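PDB 2E8B: probable molybdenum cofactor guanylyltransferase from Aquifex aeolicus, which probably transfers a GMP moiety from GTP to the molybdenum-molybdopterin cofactor, using magnesium, to form the guanine dinucleotide cofactor. Local coordinates for residues A[4-8]-A[51-55]; A[148-152]-A[163-167]; A[92-98]-A[143-149]. All blocks are in the same frame, centred on the assembly; numbering follows the deposited sequence.

Contact 1. Residues A[4-8]-A[51-55]; sequences FTWRK and KSVFK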
ATOM      1  N   PHE A   4       2.419  13.101  11.043  1.00 23.52           N
ATOM      2  CA  PHE A   4       3.311  13.927  10.174  1.00 21.88           C
ATOM      3  C   PHE A   4       4.652  13.225  10.141  1.00 22.85           C
ATOM      4  O   PHE A   4       4.888  12.322  10.950  1.00 24.93           O
ATOM      5  CB  PHE A   4       3.464  15.332  10.762  1.00 22.04           C
ATOM      6  CG  PHE A   4       3.707  16.413   9.740  1.00 19.48           C
ATOM      7  CD1 PHE A   4       3.017  16.428   8.532  1.00 20.89           C
ATOM      8  CD2 PHE A   4       4.558  17.468  10.029  1.00 20.92           C
ATOM      9  CE1 PHE A   4       3.171  17.493   7.637  1.00 20.18           C
ATOM     10  CE2 PHE A   4       4.716  18.540   9.133  1.00 19.34           C
ATOM     11  CZ  PHE A   4       4.014  18.540   7.940  1.00 18.58           C
ATOM     12  N   THR A   5       5.522  13.617   9.212  1.00 23.76           N
ATOM     13  CA  THR A   5       6.826  12.984   9.116  1.00 24.22           C
ATOM     14  C   THR A   5       8.037  13.323   9.952  1.00 29.09           C
ATOM     15  O   THR A   5       8.691  12.423  10.470  1.00 27.88           O
ATOM     16  CB  THR A   5       7.490  13.263   7.767  1.00 21.98           C
ATOM     17  OG1 THR A   5       8.844  12.794   7.794  1.00 22.43           O
ATOM     18  CG2 THR A   5       7.474  14.758   7.464  1.00 21.07           C
ATOM     19  N   TRP A   6       8.337  14.614  10.062  1.00 47.42           N
ATOM     20  CA  TRP A   6       9.459  15.111  10.859  1.00 54.31           C
ATOM     21  C   TRP A   6       9.741  14.565  12.257  1.00 56.68           C
ATOM     22  O   TRP A   6      10.898  14.415  12.642  1.00 57.47           O
ATOM     23  CB  TRP A   6       8.909  16.475  11.238  1.00 57.03           C
ATOM     24  N   ARG A   7       8.686  14.272  13.013  1.00 56.46           N
ATOM     25  CA  ARG A   7       8.816  13.543  14.266  1.00 55.69           C
ATOM     26  C   ARG A   7       7.756  12.444  14.235  1.00 54.32           C
ATOM     27  O   ARG A   7       6.560  12.701  14.394  1.00 54.39           O
ATOM     28  CB  ARG A   7       8.636  14.438  15.470  1.00 57.04           C
ATOM     29  N   LYS A   8       8.214  11.212  14.032  1.00 51.37           N
ATOM     30  CA  LYS A   8       7.331  10.060  13.969  1.00 48.99           C
ATOM     31  C   LYS A   8       6.673   9.789  15.311  1.00 47.33           C
ATOM     32  O   LYS A   8       7.341   9.744  16.346  1.00 46.54           O
ATOM     33  CB  LYS A   8       8.118   8.822  13.515  1.00 49.09           C
ATOM     34  CG  LYS A   8       9.065   9.081  12.353  1.00 48.39           C
ATOM     35  CD  LYS A   8       9.882   7.851  12.000  1.00 48.71           C
ATOM     36  CE  LYS A   8      10.896   8.188  10.928  1.00 49.26           C
ATOM     37  NZ  LYS A   8      10.269   8.839   9.749  1.00 49.12           N
ATOM     38  N   LYS A  51       9.771   5.107   4.961  1.00 16.83           N
ATOM     39  CA  LYS A  51      10.642   5.179   6.129  1.00 18.42           C
ATOM     40  C   LYS A  51      10.861   6.607   6.611  1.00 19.12           C
ATOM     41  O   LYS A  51      11.196   6.818   7.777  1.00 20.25           O
ATOM     42  CB  LYS A  51      11.994   4.523   5.839  1.00 20.20           C
ATOM     43  CG  LYS A  51      11.995   3.006   5.993  1.00 22.85           C
ATOM     44  CD  LYS A  51      12.354   2.533   7.413  1.00 28.53           C
ATOM     45  CE  LYS A  51      11.327   2.920   8.479  1.00 27.65           C
ATOM     46  NZ  LYS A  51      11.619   4.224   9.131  1.00 26.55           N
ATOM     47  N   SER A  52      10.677   7.586   5.730  1.00 17.99           N
ATOM     48  CA  SER A  52      10.870   8.980   6.125  1.00 18.90           C
ATOM     49  C   SER A  52       9.673   9.484   6.924  1.00 19.93           C
ATOM     50  O   SER A  52       9.741  10.529   7.570  1.00 22.89           O
ATOM     51  CB  SER A  52      11.091   9.878   4.898  1.00 17.12           C
ATOM     52  OG  SER A  52       9.906  10.089   4.143  1.00 16.78           O
ATOM     53  N   VAL A  53       8.589   8.719   6.894  1.00 19.03           N
ATOM     54  CA  VAL A  53       7.367   9.083   7.604  1.00 18.35           C
ATOM     55  C   VAL A  53       7.006   8.173   8.784  1.00 18.50           C
ATOM     56  O   VAL A  53       6.491   8.648   9.801  1.00 19.72           O
ATOM     57  CB  VAL A  53       6.160   9.108   6.631  1.00 17.16           C
ATOM     58  CG1 VAL A  53       4.858   9.297   7.403  1.00 18.40           C
ATOM     59  CG2 VAL A  53       6.338  10.223   5.615  1.00 18.96           C
ATOM     60  N   PHE A  54       7.277   6.877   8.659  1.00 17.00           N
ATOM     61  CA  PHE A  54       6.915   5.921   9.705  1.00 19.69           C
ATOM     62  C   PHE A  54       8.062   5.285  10.484  1.00 20.81           C
ATOM     63  O   PHE A  54       9.151   5.074   9.952  1.00 21.18           O
ATOM     64  CB  PHE A  54       6.063   4.815   9.086  1.00 17.92           C
ATOM     65  CG  PHE A  54       4.854   5.326   8.350  1.00 17.13           C
ATOM     66  CD1 PHE A  54       3.717   5.726   9.044  1.00 18.01           C
ATOM     67  CD2 PHE A  54       4.864   5.427   6.960  1.00 14.22           C
ATOM     68  CE1 PHE A  54       2.600   6.221   8.365  1.00 18.69           C
ATOM     69  CE2 PHE A  54       3.758   5.917   6.271  1.00 16.50           C
ATOM     70  CZ  PHE A  54       2.621   6.316   6.977  1.00 17.09           C
ATOM     71  N   LYS A  55       7.790   4.961  11.746  1.00 22.77           N
ATOM     72  CA  LYS A  55       8.774   4.335  12.624  1.00 23.83           C
ATOM     73  C   LYS A  55       9.098   2.930  12.125  1.00 23.50           C
ATOM     74  O   LYS A  55      10.241   2.478  12.205  1.00 23.45           O
ATOM     75  CB  LYS A  55       8.228   4.262  14.053  1.00 25.68           C
ATOM     76  CG  LYS A  55       7.752   5.605  14.589  1.00 29.44           C
ATOM     77  CD  LYS A  55       7.110   5.500  15.970  1.00 32.47           C
ATOM     78  CE  LYS A  55       8.126   5.129  17.038  1.00 34.93           C
ATOM     79  NZ  LYS A  55       7.554   5.248  18.410  1.00 34.35           N
TER
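K8 lies lengthwise against segment 51-55 and ends among its carbonyl groups. Its CB presses on CG of K55, and at 3.4 Å the two carbons are closely squeezed. The chain then runs straight along the backbone of F54, with K8 CD 3.5 Å from F54 C. Only the last torsion bends it (chi4 -53°), and this turns the ammonium back toward the end of helix 32-51. There K8 NZ donates to K51 O at 3.0 Å, tilted 31° from the carbonyl plane. S52 O is also near, 2.8 Å from K8 NZ.

K51 reaches the same loop from the other end. Its NZ donates to F54 O at 2.7 Å, nearly in line with that carbonyl. The two ammonium groups, K8 NZ and K51 NZ, are 4.8 Å apart. Each has carbonyl oxygen to face, which should ease their like charges. Positive groups also probably suit the C-terminal end of a helix.

T5 meets S52 and V53 of the same segment. Its OG1 is modelled 2.4 Å from S52 O, so short that the exact position is doubtful. K112 also binds T5 OG1. Beside this polar meeting, T5 CB touches V53 CG2 at 3.9 Å. The other branch of V53, CG1, is anti to the backbone N (chi1 172°) and sits over the centre of the F54 ring.

The loop after helix 32-51 belongs to the beta-alpha-beta crossover from strand 16-22 through that helix to strand 56-61. Segment 4-8 lies across it from the N-terminal loop. Helix 112-120 flanks both segments: F4, T5 and V53 touch its L116, F54 touches its V115, and the F54 ring also meets F101 of strand 99-104.

Contact 2. Residues A[148-152]-A[163-167]; sequences KIEER and LLKDV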
ATOM      1  N   LYS A 148     -13.940  -8.891   8.344  1.00 22.95           N
ATOM      2  CA  LYS A 148     -14.708  -8.687   7.120  1.00 22.69           C
ATOM      3  C   LYS A 148     -13.914  -9.033   5.865  1.00 22.01           C
ATOM      4  O   LYS A 148     -14.445  -9.637   4.935  1.00 20.13           O
ATOM      5  CB  LYS A 148     -15.183  -7.234   7.032  1.00 24.30           C
ATOM      6  CG  LYS A 148     -16.331  -6.896   7.977  1.00 30.07           C
ATOM      7  CD  LYS A 148     -17.681  -6.917   7.261  1.00 32.99           C
ATOM      8  CE  LYS A 148     -17.985  -8.270   6.638  1.00 34.50           C
ATOM      9  NZ  LYS A 148     -19.312  -8.268   5.962  1.00 38.20           N
ATOM     10  N   ILE A 149     -12.646  -8.641   5.837  1.00 21.26           N
ATOM     11  CA  ILE A 149     -11.801  -8.926   4.685  1.00 22.33           C
ATOM     12  C   ILE A 149     -11.654 -10.434   4.545  1.00 22.37           C
ATOM     13  O   ILE A 149     -11.767 -10.988   3.452  1.00 22.38           O
ATOM     14  CB  ILE A 149     -10.403  -8.293   4.850  1.00 21.90           C
ATOM     15  CG1 ILE A 149     -10.524  -6.769   4.883  1.00 22.53           C
ATOM     16  CG2 ILE A 149      -9.492  -8.736   3.712  1.00 22.58           C
ATOM     17  CD1 ILE A 149      -9.207  -6.048   5.033  1.00 23.03           C
ATOM     18  N   GLU A 150     -11.418 -11.095   5.670  1.00 24.23           N
ATOM     19  CA  GLU A 150     -11.251 -12.537   5.679  1.00 24.63           C
ATOM     20  C   GLU A 150     -12.524 -13.224   5.197  1.00 24.48           C
ATOM     21  O   GLU A 150     -12.473 -14.224   4.479  1.00 24.28           O
ATOM     22  CB  GLU A 150     -10.909 -13.003   7.090  1.00 26.65           C
ATOM     23  CG  GLU A 150     -10.367 -14.405   7.143  1.00 30.63           C
ATOM     24  CD  GLU A 150     -10.094 -14.853   8.554  1.00 32.28           C
ATOM     25  OE1 GLU A 150      -9.250 -14.225   9.231  1.00 31.89           O
ATOM     26  OE2 GLU A 150     -10.730 -15.832   8.982  1.00 34.26           O
ATOM     27  N   GLU A 151     -13.666 -12.677   5.598  1.00 24.12           N
ATOM     28  CA  GLU A 151     -14.961 -13.220   5.216  1.00 23.69           C
ATOM     29  C   GLU A 151     -15.174 -13.159   3.704  1.00 22.98           C
ATOM     30  O   GLU A 151     -15.575 -14.142   3.080  1.00 20.69           O
ATOM     31  CB  GLU A 151     -16.065 -12.440   5.926  1.00 28.33           C
ATOM     32  CG  GLU A 151     -17.474 -12.914   5.642  1.00 32.47           C
ATOM     33  CD  GLU A 151     -18.498 -12.118   6.423  1.00 35.95           C
ATOM     34  OE1 GLU A 151     -18.367 -12.047   7.664  1.00 38.57           O
ATOM     35  OE2 GLU A 151     -19.430 -11.562   5.805  1.00 38.34           O
ATOM     36  N   ARG A 152     -14.905 -11.998   3.113  1.00 19.78           N
ATOM     37  CA  ARG A 152     -15.083 -11.833   1.675  1.00 19.25           C
ATOM     38  C   ARG A 152     -14.101 -12.686   0.867  1.00 18.97           C
ATOM     39  O   ARG A 152     -14.480 -13.286  -0.137  1.00 17.11           O
ATOM     40  CB  ARG A 152     -14.947 -10.355   1.295  1.00 18.48           C
ATOM     41  CG  ARG A 152     -15.974  -9.445   1.970  1.00 18.02           C
ATOM     42  CD  ARG A 152     -16.002  -8.067   1.322  1.00 20.34           C
ATOM     43  NE  ARG A 152     -16.639  -8.104   0.008  1.00 20.99           N
ATOM     44  CZ  ARG A 152     -17.953  -8.094  -0.184  1.00 22.63           C
ATOM     45  NH1 ARG A 152     -18.776  -8.041   0.857  1.00 25.12           N
ATOM     46  NH2 ARG A 152     -18.446  -8.145  -1.410  1.00 24.54           N
ATOM     47  N   LEU A 163     -15.231  -4.661  -1.088  1.00 13.47           N
ATOM     48  CA  LEU A 163     -14.873  -4.660   0.325  1.00 14.05           C
ATOM     49  C   LEU A 163     -15.121  -3.276   0.915  1.00 13.63           C
ATOM     50  O   LEU A 163     -15.757  -3.144   1.961  1.00 14.87           O
ATOM     51  CB  LEU A 163     -13.397  -5.018   0.506  1.00 13.40           C
ATOM     52  CG  LEU A 163     -12.821  -4.791   1.910  1.00 13.56           C
ATOM     53  CD1 LEU A 163     -13.412  -5.807   2.897  1.00 13.93           C
ATOM     54  CD2 LEU A 163     -11.299  -4.929   1.865  1.00 16.45           C
ATOM     55  N   LEU A 164     -14.618  -2.251   0.233  1.00 15.11           N
ATOM     56  CA  LEU A 164     -14.760  -0.883   0.705  1.00 12.82           C
ATOM     57  C   LEU A 164     -16.210  -0.411   0.758  1.00 12.94           C
ATOM     58  O   LEU A 164     -16.586   0.319   1.671  1.00 14.04           O
ATOM     59  CB  LEU A 164     -13.907   0.058  -0.149  1.00 12.82           C
ATOM     60  CG  LEU A 164     -12.392  -0.119   0.039  1.00 13.51           C
ATOM     61  CD1 LEU A 164     -11.662   0.901  -0.820  1.00 15.26           C
ATOM     62  CD2 LEU A 164     -12.012   0.064   1.497  1.00 15.32           C
ATOM     63  N   LYS A 165     -17.029  -0.819  -0.207  1.00 14.13           N
ATOM     64  CA  LYS A 165     -18.435  -0.431  -0.175  1.00 16.48           C
ATOM     65  C   LYS A 165     -19.104  -1.108   1.020  1.00 16.51           C
ATOM     66  O   LYS A 165     -19.977  -0.535   1.671  1.00 18.92           O
ATOM     67  CB  LYS A 165     -19.142  -0.848  -1.467  1.00 16.23           C
ATOM     68  CG  LYS A 165     -18.801   0.035  -2.645  1.00 19.95           C
ATOM     69  CD  LYS A 165     -19.693  -0.271  -3.831  1.00 22.33           C
ATOM     70  CE  LYS A 165     -19.646   0.859  -4.843  1.00 26.87           C
ATOM     71  NZ  LYS A 165     -20.581   0.620  -5.979  1.00 29.46           N
ATOM     72  N   ASP A 166     -18.667  -2.325   1.318  1.00 15.35           N
ATOM     73  CA  ASP A 166     -19.223  -3.087   2.427  1.00 17.02           C
ATOM     74  C   ASP A 166     -18.902  -2.439   3.772  1.00 18.74           C
ATOM     75  O   ASP A 166     -19.802  -2.099   4.541  1.00 19.04           O
ATOM     76  CB  ASP A 166     -18.666  -4.517   2.393  1.00 18.99           C
ATOM     77  CG  ASP A 166     -19.326  -5.433   3.405  1.00 24.28           C
ATOM     78  OD1 ASP A 166     -20.199  -4.966   4.167  1.00 24.85           O
ATOM     79  OD2 ASP A 166     -18.965  -6.631   3.435  1.00 25.45           O
ATOM     80  N   VAL A 167     -17.615  -2.247   4.042  1.00 16.85           N
ATOM     81  CA  VAL A 167     -17.173  -1.679   5.311  1.00 17.92           C
ATOM     82  C   VAL A 167     -17.280  -0.162   5.421  1.00 17.66           C
ATOM     83  O   VAL A 167     -17.311   0.380   6.531  1.00 17.78           O
ATOM     84  CB  VAL A 167     -15.717  -2.090   5.613  1.00 19.89           C
ATOM     85  CG1 VAL A 167     -15.594  -3.605   5.584  1.00 21.01           C
ATOM     86  CG2 VAL A 167     -14.775  -1.464   4.596  1.00 19.31           C
TER
HETATM   87  O   HOH W   1     -20.831  -5.555   6.829  1.00 53.47           O
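K148 reaches from helix 146-154 to D166 and V167 of helix 160-167. Its CB starts against CG1 of V167, at 3.9 Å, and CG stays on the same methyl. The two side chains run alongside, pointing opposite ways. Bends at chi2 (-99°) and chi3 then carry the chain away from V167 and roughly perpendicular to D166. CD and CE come near D166 OD2, CE at 3.7 Å. The tip, NZ, forms a salt bridge with D166 OD2 at 3.0 Å. It meets the oxygen on the syn side, somewhat out of the carboxylate plane. A water accepts from K148 NZ and donates to D166 OD1, so the lysine holds OD2 directly and is linked to OD1 through the water. E151 OE2 adds a weak bond to NZ one helical turn on.

R152 brings the second cation. Its NH1 bonds D166 OD2 at 2.9 Å, but the bond is weak, bent to 128°. The guanidinium and carboxylate planes stand far from parallel. NH2 of R152 turns to D157, its other salt-bridge partner. Farther back, R152 CD packs on L163 CA at 3.7 Å.

Below the charges lies an apolar layer. I149 CG1 fits against L163 CD2 at 3.6 Å, and L88 of helix 84-94 touches both residues. The axes of the two short segments approach to 10.8 Å and run at 131°, closer to antiparallel than parallel.

K148, E151, R152 and D166 thus form a salt-bridge network between two packed helices. One oxygen, D166 OD2, takes two cations. They probably stabilise the charged form of D166 and fix its rotation, while E151 and D157 offset their positive charge.

Contact 3. Residues A[92-98]-A[143-149]; sequences LKHAKEE and KKLLEKI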
ATOM      1  N   LEU A  92      -2.858  -6.447   7.420  1.00 16.91           N
ATOM      2  CA  LEU A  92      -3.700  -6.263   8.598  1.00 18.42           C
ATOM      3  C   LEU A  92      -3.560  -7.375   9.627  1.00 18.87           C
ATOM      4  O   LEU A  92      -3.705  -7.141  10.828  1.00 18.11           O
ATOM      5  CB  LEU A  92      -5.154  -6.101   8.173  1.00 19.98           C
ATOM      6  CG  LEU A  92      -5.391  -4.820   7.368  1.00 20.22           C
ATOM      7  CD1 LEU A  92      -6.830  -4.756   6.913  1.00 20.39           C
ATOM      8  CD2 LEU A  92      -5.038  -3.604   8.217  1.00 21.41           C
ATOM      9  N   LYS A  93      -3.269  -8.583   9.157  1.00 19.18           N
ATOM     10  CA  LYS A  93      -3.078  -9.719  10.051  1.00 20.96           C
ATOM     11  C   LYS A  93      -1.823  -9.473  10.895  1.00 21.43           C
ATOM     12  O   LYS A  93      -1.782  -9.786  12.088  1.00 20.56           O
ATOM     13  CB  LYS A  93      -2.919 -10.991   9.215  1.00 22.35           C
ATOM     14  CG  LYS A  93      -2.641 -12.267   9.986  1.00 25.02           C
ATOM     15  CD  LYS A  93      -2.474 -13.420   9.002  1.00 27.05           C
ATOM     16  CE  LYS A  93      -2.130 -14.723   9.692  1.00 27.00           C
ATOM     17  NZ  LYS A  93      -2.001 -15.817   8.691  1.00 28.85           N
ATOM     18  N   HIS A  94      -0.807  -8.889  10.267  1.00 19.56           N
ATOM     19  CA  HIS A  94       0.460  -8.602  10.927  1.00 18.44           C
ATOM     20  C   HIS A  94       0.409  -7.347  11.794  1.00 17.92           C
ATOM     21  O   HIS A  94       1.129  -7.247  12.781  1.00 19.42           O
ATOM     22  CB  HIS A  94       1.565  -8.434   9.876  1.00 17.02           C
ATOM     23  CG  HIS A  94       2.913  -8.133  10.452  1.00 18.89           C
ATOM     24  ND1 HIS A  94       3.751  -9.110  10.944  1.00 20.45           N
ATOM     25  CD2 HIS A  94       3.571  -6.960  10.610  1.00 16.15           C
ATOM     26  CE1 HIS A  94       4.869  -8.554  11.377  1.00 18.99           C
ATOM     27  NE2 HIS A  94       4.784  -7.249  11.186  1.00 21.58           N
ATOM     28  N   ALA A  95      -0.439  -6.394  11.414  1.00 18.29           N
ATOM     29  CA  ALA A  95      -0.565  -5.121  12.128  1.00 18.58           C
ATOM     30  C   ALA A  95      -0.470  -5.228  13.649  1.00 20.65           C
ATOM     31  O   ALA A  95      -1.129  -6.066  14.259  1.00 20.53           O
ATOM     32  CB  ALA A  95      -1.872  -4.444  11.740  1.00 18.86           C
ATOM     33  N   LYS A  96       0.353  -4.371  14.249  1.00 22.96           N
ATOM     34  CA  LYS A  96       0.532  -4.353  15.698  1.00 24.81           C
ATOM     35  C   LYS A  96      -0.198  -3.163  16.318  1.00 24.53           C
ATOM     36  O   LYS A  96      -0.274  -3.041  17.542  1.00 26.82           O
ATOM     37  CB  LYS A  96       2.020  -4.282  16.052  1.00 25.57           C
ATOM     38  CG  LYS A  96       2.881  -5.337  15.371  1.00 30.27           C
ATOM     39  CD  LYS A  96       2.343  -6.746  15.579  1.00 33.80           C
ATOM     40  CE  LYS A  96       3.203  -7.770  14.848  1.00 34.90           C
ATOM     41  NZ  LYS A  96       2.555  -9.110  14.795  1.00 36.15           N
ATOM     42  N   GLU A  97      -0.718  -2.283  15.468  1.00 23.21           N
ATOM     43  CA  GLU A  97      -1.464  -1.115  15.926  1.00 23.23           C
ATOM     44  C   GLU A  97      -2.849  -1.168  15.281  1.00 22.68           C
ATOM     45  O   GLU A  97      -3.052  -1.893  14.308  1.00 21.56           O
ATOM     46  CB  GLU A  97      -0.745   0.180  15.534  1.00 23.99           C
ATOM     47  CG  GLU A  97       0.659   0.325  16.116  1.00 28.35           C
ATOM     48  CD  GLU A  97       1.211   1.732  15.962  1.00 30.81           C
ATOM     49  OE1 GLU A  97       1.168   2.271  14.838  1.00 28.82           O
ATOM     50  OE2 GLU A  97       1.695   2.300  16.964  1.00 32.36           O
ATOM     51  N   GLU A  98      -3.794  -0.402  15.817  1.00 22.58           N
ATOM     52  CA  GLU A  98      -5.166  -0.398  15.308  1.00 23.55           C
ATOM     53  C   GLU A  98      -5.339   0.137  13.889  1.00 21.47           C
ATOM     54  O   GLU A  98      -6.219  -0.313  13.153  1.00 21.79           O
ATOM     55  CB  GLU A  98      -6.074   0.389  16.257  1.00 27.25           C
ATOM     56  CG  GLU A  98      -7.524   0.460  15.803  1.00 32.94           C
ATOM     57  CD  GLU A  98      -8.134  -0.913  15.588  1.00 36.18           C
ATOM     58  OE1 GLU A  98      -8.167  -1.707  16.550  1.00 38.81           O
ATOM     59  OE2 GLU A  98      -8.579  -1.197  14.455  1.00 36.46           O
ATOM     60  N   LYS A 143      -7.320  -2.325  11.547  1.00 20.65           N
ATOM     61  CA  LYS A 143      -7.164  -3.754  11.772  1.00 22.23           C
ATOM     62  C   LYS A 143      -8.528  -4.391  12.045  1.00 21.02           C
ATOM     63  O   LYS A 143      -8.718  -5.589  11.835  1.00 22.27           O
ATOM     64  CB  LYS A 143      -6.228  -3.998  12.959  1.00 22.82           C
ATOM     65  CG  LYS A 143      -5.796  -5.440  13.119  1.00 23.01           C
ATOM     66  CD  LYS A 143      -4.910  -5.614  14.338  1.00 23.55           C
ATOM     67  CE  LYS A 143      -4.523  -7.071  14.526  1.00 22.49           C
ATOM     68  NZ  LYS A 143      -3.676  -7.573  13.410  1.00 21.51           N
ATOM     69  N   LYS A 144      -9.473  -3.578  12.506  1.00 22.44           N
ATOM     70  CA  LYS A 144     -10.816  -4.058  12.816  1.00 24.06           C
ATOM     71  C   LYS A 144     -11.535  -4.589  11.585  1.00 22.58           C
ATOM     72  O   LYS A 144     -12.576  -5.232  11.694  1.00 22.36           O
ATOM     73  CB  LYS A 144     -11.640  -2.940  13.463  1.00 27.42           C
ATOM     74  CG  LYS A 144     -11.138  -2.533  14.843  1.00 31.28           C
ATOM     75  CD  LYS A 144     -11.997  -1.444  15.474  1.00 33.65           C
ATOM     76  CE  LYS A 144     -11.477  -1.071  16.856  1.00 36.04           C
ATOM     77  NZ  LYS A 144     -12.324  -0.047  17.529  1.00 38.93           N
ATOM     78  N   LEU A 145     -10.970  -4.323  10.413  1.00 20.59           N
ATOM     79  CA  LEU A 145     -11.555  -4.779   9.157  1.00 21.50           C
ATOM     80  C   LEU A 145     -11.144  -6.213   8.826  1.00 22.19           C
ATOM     81  O   LEU A 145     -11.691  -6.829   7.912  1.00 21.96           O
ATOM     82  CB  LEU A 145     -11.103  -3.865   8.022  1.00 23.02           C
ATOM     83  CG  LEU A 145     -11.445  -2.387   8.163  1.00 24.31           C
ATOM     84  CD1 LEU A 145     -10.697  -1.611   7.108  1.00 25.73           C
ATOM     85  CD2 LEU A 145     -12.944  -2.184   8.031  1.00 27.37           C
ATOM     86  N   LEU A 146     -10.177  -6.739   9.570  1.00 22.84           N
ATOM     87  CA  LEU A 146      -9.679  -8.088   9.327  1.00 23.43           C
ATOM     88  C   LEU A 146     -10.768  -9.153   9.186  1.00 24.66           C
ATOM     89  O   LEU A 146     -10.746  -9.939   8.242  1.00 23.68           O
ATOM     90  CB  LEU A 146      -8.695  -8.488  10.428  1.00 25.18           C
ATOM     91  CG  LEU A 146      -7.851  -9.732  10.154  1.00 26.81           C
ATOM     92  CD1 LEU A 146      -7.160  -9.617   8.800  1.00 25.74           C
ATOM     93  CD2 LEU A 146      -6.827  -9.886  11.261  1.00 26.49           C
ATOM     94  N   GLU A 147     -11.716  -9.182  10.116  1.00 24.27           N
ATOM     95  CA  GLU A 147     -12.793 -10.167  10.063  1.00 25.80           C
ATOM     96  C   GLU A 147     -13.587 -10.104   8.759  1.00 24.12           C
ATOM     97  O   GLU A 147     -13.880 -11.135   8.146  1.00 20.79           O
ATOM     98  CB  GLU A 147     -13.750  -9.974  11.242  1.00 28.62           C
ATOM     99  CG  GLU A 147     -14.994 -10.848  11.169  1.00 34.57           C
ATOM    100  CD  GLU A 147     -15.882 -10.711  12.392  1.00 37.05           C
ATOM    101  OE1 GLU A 147     -16.338  -9.583  12.681  1.00 38.82           O
ATOM    102  OE2 GLU A 147     -16.127 -11.734  13.066  1.00 40.13           O
ATOM    103  N   LYS A 148     -13.940  -8.891   8.344  1.00 22.95           N
ATOM    104  CA  LYS A 148     -14.708  -8.687   7.120  1.00 22.69           C
ATOM    105  C   LYS A 148     -13.914  -9.033   5.865  1.00 22.01           C
ATOM    106  O   LYS A 148     -14.445  -9.637   4.935  1.00 20.13           O
ATOM    107  CB  LYS A 148     -15.183  -7.234   7.032  1.00 24.30           C
ATOM    108  CG  LYS A 148     -16.331  -6.896   7.977  1.00 30.07           C
ATOM    109  CD  LYS A 148     -17.681  -6.917   7.261  1.00 32.99           C
ATOM    110  CE  LYS A 148     -17.985  -8.270   6.638  1.00 34.50           C
ATOM    111  NZ  LYS A 148     -19.312  -8.268   5.962  1.00 38.20           N
ATOM    112  N   ILE A 149     -12.646  -8.641   5.837  1.00 21.26           N
ATOM    113  CA  ILE A 149     -11.801  -8.926   4.685  1.00 22.33           C
ATOM    114  C   ILE A 149     -11.654 -10.434   4.545  1.00 22.37           C
ATOM    115  O   ILE A 149     -11.767 -10.988   3.452  1.00 22.38           O
ATOM    116  CB  ILE A 149     -10.403  -8.293   4.850  1.00 21.90           C
ATOM    117  CG1 ILE A 149     -10.524  -6.769   4.883  1.00 22.53           C
ATOM    118  CG2 ILE A 149      -9.492  -8.736   3.712  1.00 22.58           C
ATOM    119  CD1 ILE A 149      -9.207  -6.048   5.033  1.00 23.03           C
TER
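K143 reaches L92 and A95 at the C-terminal end of helix 84-94, in a nucleotidyltransferase domain of the GT-A type. CG stands anti to the backbone N (chi1 -169°), and the chain runs extended until CE. It bends there, bringing NZ among backbone carbonyls. K143 NZ donates to L92 O at 2.6 Å, in the carbonyl plane, and to A95 O at 3.1 Å. A weak bond to K93 O adds a third acceptor. The carbonyl-rich end of the helix probably favours a positive charge here. A methionine in its place would probably leave the carbonyls of L92 and A95 without their shared donor and the chain turn after the helix less firmly held.

E98 binds the start of segment 143-149 twice. Its O accepts from K143 N at 2.8 Å in a nearly straight bond (171°). This lies next to the antiparallel pair of strands 99-104 and 140-142. E98 OE2 uses its syn lone pair for K144 N, at 3.2 Å, and also bonds S142 OG. The E98 side chain lies crosswise to that of K144.

L92 supplies the apolar side and also touches V100 of strand 99-104. Its CB meets L146 CD1, while L146 CD2 lies against K93 CA at 3.9 Å. The tips of L92 and I149 press together tightly, with L92 CD1 only 3.3 Å from I149 CD1.

All three contacts are partly buried. In contacts 2 and 3, L92, I149 and L163 are buried and the lysines and acids more exposed; in contact 1, V53 and F54 are buried, F4 and K55 exposed. Contacts 2 and 3 share K148 and I149 of helix 146-154, and I149 serves both, touching L163 of helix 160-167 and L92 of helix 84-94. Contact 1 stands apart, at the loop after helix 32-51, its centre 22 Å from that of contact 3. Yet contacts 1 and 3 share one feature, a lysine ammonium on backbone oxygens where a helix ends. Contact 2 joins two helices side by side instead, with carboxylate salt bridges over buried leucine and isoleucine.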